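Local coordinates for protein beta-xylanase (Roseburia intestinalis L1-82, PDB 6SGF) that binds xylan weakly through this carbohydrate-binding module, one domain of a larger enzyme that probably cleaves the internal beta-1,4-xylosidic linkages of xylans, at residues 27-39 with 109-123. Numbering follows the deposited sequence.
Sequences DGQWKLSFAKQYN and IMITEDKPENATVSL. With CD (cadmium ion), chain O; XYP (beta-D-xylopyranose), chain H; XYP (beta-D-xylopyranose), chain C; XYP (beta-D-xylopyranose), chain D.
Strand 29-34 runs antiparallel to strand 119-123 in one sheet of the two-sheet beta-sandwich of this CBM86 xylan-binding module; beyond it, residues 35-39 cross over to the other sheet, which holds strand 103-110. Hydrogen-bonded pairs Trp30 with Leu123 and Leu32 with Val121 set the register, and Leu32 N to Val121 O, at 2.8 Å, lies almost in line with the carbonyl. Further on, Tyr38 N donates a bent bond to Ile111 O, while Ile111 N donates to Asn39 O.

Between the sheets, Phe34 turns its ring inward. The Ile111 CG2 methyl sits 3.5 Å from the centroid of the Phe34 ring, 13° off its normal, a CH-pi contact over one face, while Val121 CG1 meets the ring edge in plane. With Ile111 CG1 held between its backbone N and carbonyl carbon (chi1 58°), CG2 is left to cover the ring, and CD1 reaches back to Phe34 CB. Were Phe34 an alanine, the methyls of Ile111 and Val121 would probably lose the ring they pack on and a gap would open between the sheets. Leu32 lies alongside Val121, with Leu32 CD1 4.0 Å from Val121 CG1.

At the glycan pocket, the Tyr38 ring has Gln37 CG over one face and a xylose over the other, with C5 of that sugar 4.0 Å above the ring plane. Met110 runs beside the tyrosine in a Met-aromatic contact, SD lying obliquely 5.2 Å from the ring centroid; Lys71, Gln40 and Asp78 hydrogen-bond the glycan.

Polar bonds brace the type II turn from Lys36 to Asn39 and tie it to the facing loop. Asn39 OD1 accepts from Ala35 N, tilted modestly from its carbonyl plane, and from Lys36 N, well above the plane on the same side. The extended Gln37 side chain, its CG opposite the backbone N (chi1 -166°), carries NE2 to Thr112 O, 2.9 Å away, with that oxygen close to the amide plane.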
loop_
_atom_site.group_PDB
_atom_site.type_symbol
_atom_site.label_atom_id
_atom_site.label_comp_id
_atom_site.label_asym_id
_atom_site.label_seq_id
_atom_site.Cartn_x
_atom_site.Cartn_y
_atom_site.Cartn_z
ATOM N N ASP B 27 4.617 -0.117 11.494
ATOM C CA ASP B 27 4.691 1.026 10.582
ATOM C C ASP B 27 4.031 0.691 9.246
ATOM O O ASP B 27 4.492 1.091 8.181
ATOM C CB ASP B 27 6.150 1.474 10.410
ATOM C CG ASP B 27 6.736 2.017 11.709
ATOM O OD1 ASP B 27 5.945 2.305 12.607
ATOM O OD2 ASP B 27 7.956 2.151 11.852
ATOM N N GLY B 28 2.934 -0.054 9.317
ATOM C CA GLY B 28 2.133 -0.382 8.164
ATOM C C GLY B 28 2.717 -1.434 7.233
ATOM O O GLY B 28 2.150 -1.673 6.173
ATOM N N GLN B 29 3.813 -2.085 7.611
ATOM C CA GLN B 29 4.436 -3.118 6.790
ATOM C C GLN B 29 4.597 -4.415 7.573
ATOM O O GLN B 29 4.750 -4.416 8.792
ATOM C CB GLN B 29 5.815 -2.651 6.305
ATOM C CG GLN B 29 5.705 -1.377 5.484
ATOM C CD GLN B 29 7.049 -0.872 4.983
ATOM O OE1 GLN B 29 8.108 -1.338 5.428
ATOM N NE2 GLN B 29 7.007 0.110 4.087
ATOM N N TRP B 30 4.555 -5.534 6.863
ATOM C CA TRP B 30 4.879 -6.811 7.482
ATOM C C TRP B 30 6.401 -6.942 7.457
ATOM O O TRP B 30 6.989 -7.097 6.383
ATOM C CB TRP B 30 4.205 -7.963 6.736
ATOM C CG TRP B 30 2.808 -8.278 7.183
ATOM C CD1 TRP B 30 1.659 -8.120 6.463
ATOM C CD2 TRP B 30 2.416 -8.789 8.461
ATOM N NE1 TRP B 30 0.571 -8.522 7.206
ATOM C CE2 TRP B 30 1.010 -8.925 8.442
ATOM C CE3 TRP B 30 3.118 -9.138 9.628
ATOM C CZ2 TRP B 30 0.288 -9.402 9.543
ATOM C CZ3 TRP B 30 2.395 -9.613 10.724
ATOM C CH2 TRP B 30 0.999 -9.753 10.663
ATOM N N LYS B 31 7.039 -6.871 8.637
ATOM C CA LYS B 31 8.490 -6.932 8.770
ATOM C C LYS B 31 8.881 -8.376 9.081
ATOM O O LYS B 31 8.399 -8.962 10.053
ATOM C CB LYS B 31 8.995 -5.966 9.848
ATOM C CG LYS B 31 8.614 -4.494 9.555
ATOM C CD LYS B 31 9.554 -3.462 10.103
ATOM C CE LYS B 31 9.110 -2.064 9.658
ATOM N NZ LYS B 31 9.652 -1.688 8.357
ATOM N N LEU B 32 9.704 -8.965 8.221
ATOM C CA LEU B 32 9.998 -10.380 8.305
ATOM C C LEU B 32 11.476 -10.608 8.583
ATOM O O LEU B 32 12.343 -9.853 8.109
ATOM C CB LEU B 32 9.613 -11.106 7.006
ATOM C CG LEU B 32 8.262 -10.761 6.392
ATOM C CD1 LEU B 32 8.145 -11.484 5.043
ATOM C CD2 LEU B 32 7.108 -11.083 7.304
ATOM N N SER B 33 11.744 -11.670 9.350
ATOM C CA SER B 33 13.097 -12.120 9.622
ATOM C C SER B 33 13.164 -13.636 9.452
ATOM O O SER B 33 12.328 -14.363 9.991
ATOM C CB SER B 33 13.545 -11.726 11.037
ATOM O OG SER B 33 14.947 -11.785 11.083
ATOM N N PHE B 34 14.181 -14.102 8.743
ATOM C CA PHE B 34 14.287 -15.518 8.414
ATOM C C PHE B 34 15.549 -16.094 9.040
ATOM O O PHE B 34 16.647 -15.562 8.846
ATOM C CB PHE B 34 14.354 -15.757 6.919
ATOM C CG PHE B 34 13.281 -15.091 6.131
ATOM C CD1 PHE B 34 13.506 -13.830 5.592
ATOM C CD2 PHE B 34 12.102 -15.738 5.868
ATOM C CE1 PHE B 34 12.530 -13.203 4.840
ATOM C CE2 PHE B 34 11.121 -15.136 5.090
ATOM C CZ PHE B 34 11.356 -13.863 4.565
ATOM N N ALA B 35 15.401 -17.180 9.774
ATOM C CA ALA B 35 16.530 -17.786 10.451
ATOM C C ALA B 35 17.060 -19.031 9.757
ATOM O O ALA B 35 18.249 -19.343 9.902
ATOM C CB ALA B 35 16.105 -18.148 11.878
ATOM N N LYS B 36 16.220 -19.730 9.018
ATOM C CA LYS B 36 16.670 -20.969 8.376
ATOM C C LYS B 36 16.184 -21.026 6.939
ATOM O O LYS B 36 15.246 -20.350 6.590
ATOM C CB LYS B 36 16.139 -22.189 9.118
ATOM C CG LYS B 36 17.008 -23.424 9.016
ATOM C CD LYS B 36 16.448 -24.591 8.222
ATOM C CE LYS B 36 17.410 -25.771 8.153
ATOM N NZ LYS B 36 18.607 -25.510 7.332
ATOM N N GLN B 37 16.823 -21.879 6.151
ATOM C CA GLN B 37 16.460 -22.125 4.754
ATOM C C GLN B 37 14.990 -22.543 4.709
ATOM O O GLN B 37 14.566 -23.342 5.492
ATOM C CB GLN B 37 17.323 -23.226 4.132
ATOM C CG GLN B 37 17.224 -23.276 2.628
ATOM C CD GLN B 37 18.104 -24.316 1.988
ATOM O OE1 GLN B 37 18.355 -25.362 2.558
ATOM N NE2 GLN B 37 18.578 -24.018 0.806
ATOM N N TYR B 38 14.284 -21.970 3.759
ATOM C CA TYR B 38 12.888 -22.260 3.426
ATOM C C TYR B 38 11.914 -21.724 4.473
ATOM O O TYR B 38 10.697 -21.948 4.330
ATOM C CB TYR B 38 12.596 -23.763 3.195
ATOM C CG TYR B 38 13.422 -24.326 2.051
ATOM C CD1 TYR B 38 13.529 -23.643 0.855
ATOM C CD2 TYR B 38 14.114 -25.530 2.175
ATOM C CE1 TYR B 38 14.313 -24.125 -0.188
ATOM C CE2 TYR B 38 14.902 -26.025 1.116
ATOM C CZ TYR B 38 14.983 -25.315 -0.055
ATOM O OH TYR B 38 15.733 -25.768 -1.120
ATOM N N ASN B 39 12.393 -20.999 5.492
ATOM C CA ASN B 39 11.510 -20.222 6.351
ATOM C C ASN B 39 10.635 -19.326 5.467
ATOM O O ASN B 39 11.087 -18.778 4.457
ATOM C CB ASN B 39 12.295 -19.313 7.316
ATOM C CG ASN B 39 12.680 -19.975 8.660
ATOM O OD1 ASN B 39 13.284 -19.316 9.506
ATOM N ND2 ASN B 39 12.351 -21.237 8.848
ATOM N N ILE B 109 5.877 -15.447 1.014
ATOM C CA ILE B 109 7.266 -15.065 0.806
ATOM C C ILE B 109 8.120 -16.074 1.555
ATOM O O ILE B 109 7.794 -16.424 2.696
ATOM C CB ILE B 109 7.577 -13.643 1.300
ATOM C CG1 ILE B 109 6.770 -12.619 0.500
ATOM C CG2 ILE B 109 9.114 -13.418 1.232
ATOM C CD1 ILE B 109 6.992 -11.148 1.007
ATOM N N MET B 110 9.181 -16.555 0.905
ATOM C CA MET B 110 10.080 -17.574 1.437
ATOM C C MET B 110 11.523 -17.223 1.064
ATOM O O MET B 110 11.760 -16.525 0.081
ATOM C CB MET B 110 9.698 -18.951 0.860
ATOM C CG MET B 110 10.605 -20.077 1.239
ATOM S SD MET B 110 10.070 -21.638 0.456
ATOM C CE MET B 110 10.541 -21.433 -1.252
ATOM N N ILE B 111 12.498 -17.720 1.828
ATOM C CA ILE B 111 13.906 -17.610 1.429
ATOM C C ILE B 111 14.448 -18.989 1.074
ATOM O O ILE B 111 14.061 -19.999 1.670
ATOM C CB ILE B 111 14.797 -16.953 2.507
ATOM C CG1 ILE B 111 14.746 -17.713 3.823
ATOM C CG2 ILE B 111 14.402 -15.484 2.672
ATOM C CD1 ILE B 111 16.122 -17.765 4.504
ATOM N N THR B 112 15.371 -19.021 0.109
ATOM C CA THR B 112 16.058 -20.257 -0.256
ATOM C C THR B 112 17.504 -20.279 0.206
ATOM O O THR B 112 18.195 -21.288 -0.001
ATOM C CB THR B 112 16.035 -20.490 -1.772
ATOM O OG1 THR B 112 16.569 -19.350 -2.441
ATOM C CG2 THR B 112 14.619 -20.727 -2.269
ATOM N N GLU B 113 17.992 -19.208 0.821
ATOM C CA GLU B 113 19.372 -19.188 1.303
ATOM C C GLU B 113 19.613 -20.253 2.378
ATOM O O GLU B 113 18.896 -20.320 3.385
ATOM C CB GLU B 113 19.676 -17.802 1.863
ATOM C CG GLU B 113 21.114 -17.347 1.840
ATOM C CD GLU B 113 21.607 -17.065 0.434
ATOM O OE1 GLU B 113 21.300 -15.971 -0.134
ATOM O OE2 GLU B 113 22.309 -17.949 -0.090
ATOM N N ASP B 114 20.678 -21.049 2.192
ATOM C CA ASP B 114 20.957 -22.181 3.080
ATOM C C ASP B 114 21.454 -21.749 4.464
ATOM O O ASP B 114 21.234 -22.477 5.433
ATOM C CB ASP B 114 21.910 -23.171 2.401
ATOM C CG ASP B 114 23.236 -22.580 2.102
ATOM O OD1 ASP B 114 23.388 -21.363 2.318
ATOM O OD2 ASP B 114 24.129 -23.335 1.670
ATOM N N LYS B 115 22.176 -20.627 4.586
ATOM C CA LYS B 115 22.673 -20.150 5.884
ATOM C C LYS B 115 22.377 -18.662 6.040
ATOM O O LYS B 115 23.273 -17.808 5.916
ATOM C CB LYS B 115 24.168 -20.418 6.063
ATOM C CG LYS B 115 24.536 -21.885 5.916
ATOM C CD LYS B 115 24.861 -22.521 7.261
ATOM C CE LYS B 115 24.519 -24.008 7.285
ATOM N NZ LYS B 115 23.231 -24.271 8.008
ATOM N N PRO B 116 21.130 -18.317 6.351
ATOM C CA PRO B 116 20.755 -16.902 6.433
ATOM C C PRO B 116 21.516 -16.172 7.528
ATOM O O PRO B 116 21.744 -16.703 8.611
ATOM C CB PRO B 116 19.246 -16.938 6.741
ATOM C CG PRO B 116 18.817 -18.326 6.636
ATOM C CD PRO B 116 20.014 -19.221 6.680
ATOM N N GLU B 117 21.867 -14.926 7.244
ATOM C CA GLU B 117 22.417 -14.016 8.240
ATOM C C GLU B 117 21.878 -12.625 7.941
ATOM O O GLU B 117 21.972 -12.164 6.799
ATOM C CB GLU B 117 23.948 -14.024 8.220
ATOM C CG GLU B 117 24.544 -13.653 9.560
ATOM C CD GLU B 117 25.846 -12.894 9.415
ATOM O OE1 GLU B 117 26.266 -12.232 10.400
ATOM O OE2 GLU B 117 26.452 -12.980 8.318
ATOM N N ASN B 118 21.245 -12.001 8.934
ATOM C CA ASN B 118 20.573 -10.705 8.757
ATOM C C ASN B 118 19.663 -10.735 7.529
ATOM O O ASN B 118 19.677 -9.841 6.673
ATOM C CB ASN B 118 21.582 -9.562 8.662
ATOM C CG ASN B 118 22.429 -9.411 9.932
ATOM O OD1 ASN B 118 22.258 -10.145 10.908
ATOM N ND2 ASN B 118 23.344 -8.449 9.912
ATOM N N ALA B 119 18.899 -11.806 7.429
ATOM C CA ALA B 119 17.996 -12.022 6.300
ATOM C C ALA B 119 16.636 -11.446 6.668
ATOM O O ALA B 119 15.887 -12.053 7.433
ATOM C CB ALA B 119 17.891 -13.510 5.995
ATOM N N THR B 120 16.336 -10.254 6.156
ATOM C CA THR B 120 15.113 -9.549 6.501
ATOM C C THR B 120 14.554 -8.889 5.244
ATOM O O THR B 120 15.283 -8.605 4.287
ATOM C CB THR B 120 15.347 -8.499 7.618
ATOM O OG1 THR B 120 16.270 -7.508 7.175
ATOM C CG2 THR B 120 15.923 -9.124 8.881
ATOM N N VAL B 121 13.245 -8.637 5.269
ATOM C CA VAL B 121 12.554 -7.920 4.198
ATOM C C VAL B 121 11.225 -7.447 4.775
ATOM O O VAL B 121 10.725 -7.998 5.757
ATOM C CB VAL B 121 12.349 -8.804 2.938
ATOM C CG1 VAL B 121 11.384 -9.980 3.230
ATOM C CG2 VAL B 121 11.826 -7.962 1.791
ATOM N N SER B 122 10.661 -6.398 4.184
ATOM C CA SER B 122 9.327 -5.922 4.538
ATOM C C SER B 122 8.376 -6.057 3.363
ATOM O O SER B 122 8.732 -5.719 2.229
ATOM C CB SER B 122 9.376 -4.464 4.970
ATOM O OG SER B 122 10.215 -4.335 6.081
ATOM N N LEU B 123 7.157 -6.525 3.632
ATOM C CA LEU B 123 6.115 -6.571 2.615
ATOM C C LEU B 123 5.255 -5.328 2.754
ATOM O O LEU B 123 4.703 -5.081 3.829
ATOM C CB LEU B 123 5.257 -7.834 2.736
ATOM C CG LEU B 123 4.058 -7.878 1.783
ATOM C CD1 LEU B 123 4.447 -8.037 0.337
ATOM C CD2 LEU B 123 3.073 -8.956 2.161
HETATM CD CD CD O . 7.636 3.134 14.276
HETATM C C1 XYP H . 9.101 -26.180 1.820
HETATM C C2 XYP H . 8.595 -25.013 0.970
HETATM C C3 XYP H . 8.914 -25.264 -0.463
HETATM C C4 XYP H . 10.354 -25.675 -0.672
HETATM C C5 XYP H . 10.789 -26.847 0.218
HETATM O O2 XYP H . 7.204 -24.827 1.243
HETATM O O3 XYP H . 8.652 -24.032 -1.196
HETATM O O4 XYP H . 10.477 -26.034 -2.058
HETATM O O5 XYP H . 10.556 -26.425 1.600
HETATM C C1 XYP C . 11.674 -25.949 -2.739
HETATM C C2 XYP C . 11.585 -26.670 -4.085
HETATM C C3 XYP C . 12.824 -26.514 -4.898
HETATM C C4 XYP C . 13.141 -25.068 -5.026
HETATM C C5 XYP C . 13.153 -24.319 -3.688
HETATM O O2 XYP C . 11.368 -28.068 -3.882
HETATM O O3 XYP C . 12.566 -27.010 -6.229
HETATM O O4 XYP C . 14.457 -24.865 -5.537
HETATM O O5 XYP C . 11.885 -24.479 -2.999
HETATM O O1 XYP D . 8.252 -28.801 7.521
HETATM C C1 XYP D . 8.491 -27.724 6.712
HETATM C C2 XYP D . 9.913 -27.819 6.147
HETATM C C3 XYP D . 10.222 -26.826 5.082
HETATM C C4 XYP D . 9.057 -26.865 4.141
HETATM C C5 XYP D . 7.685 -26.594 4.763
HETATM O O2 XYP D . 10.798 -27.620 7.259
HETATM O O3 XYP D . 11.429 -27.194 4.340
HETATM O O4 XYP D . 9.286 -25.876 3.164
HETATM O O5 XYP D . 7.391 -27.697 5.696
HETATM O O HOH W 1 10.656 -1.539 5.683
HETATM O O HOH W 2 18.730 -14.055 9.463
HETATM O O HOH W 3 19.492 -23.126 7.247
HETATM O O HOH W 4 9.678 1.253 14.071
#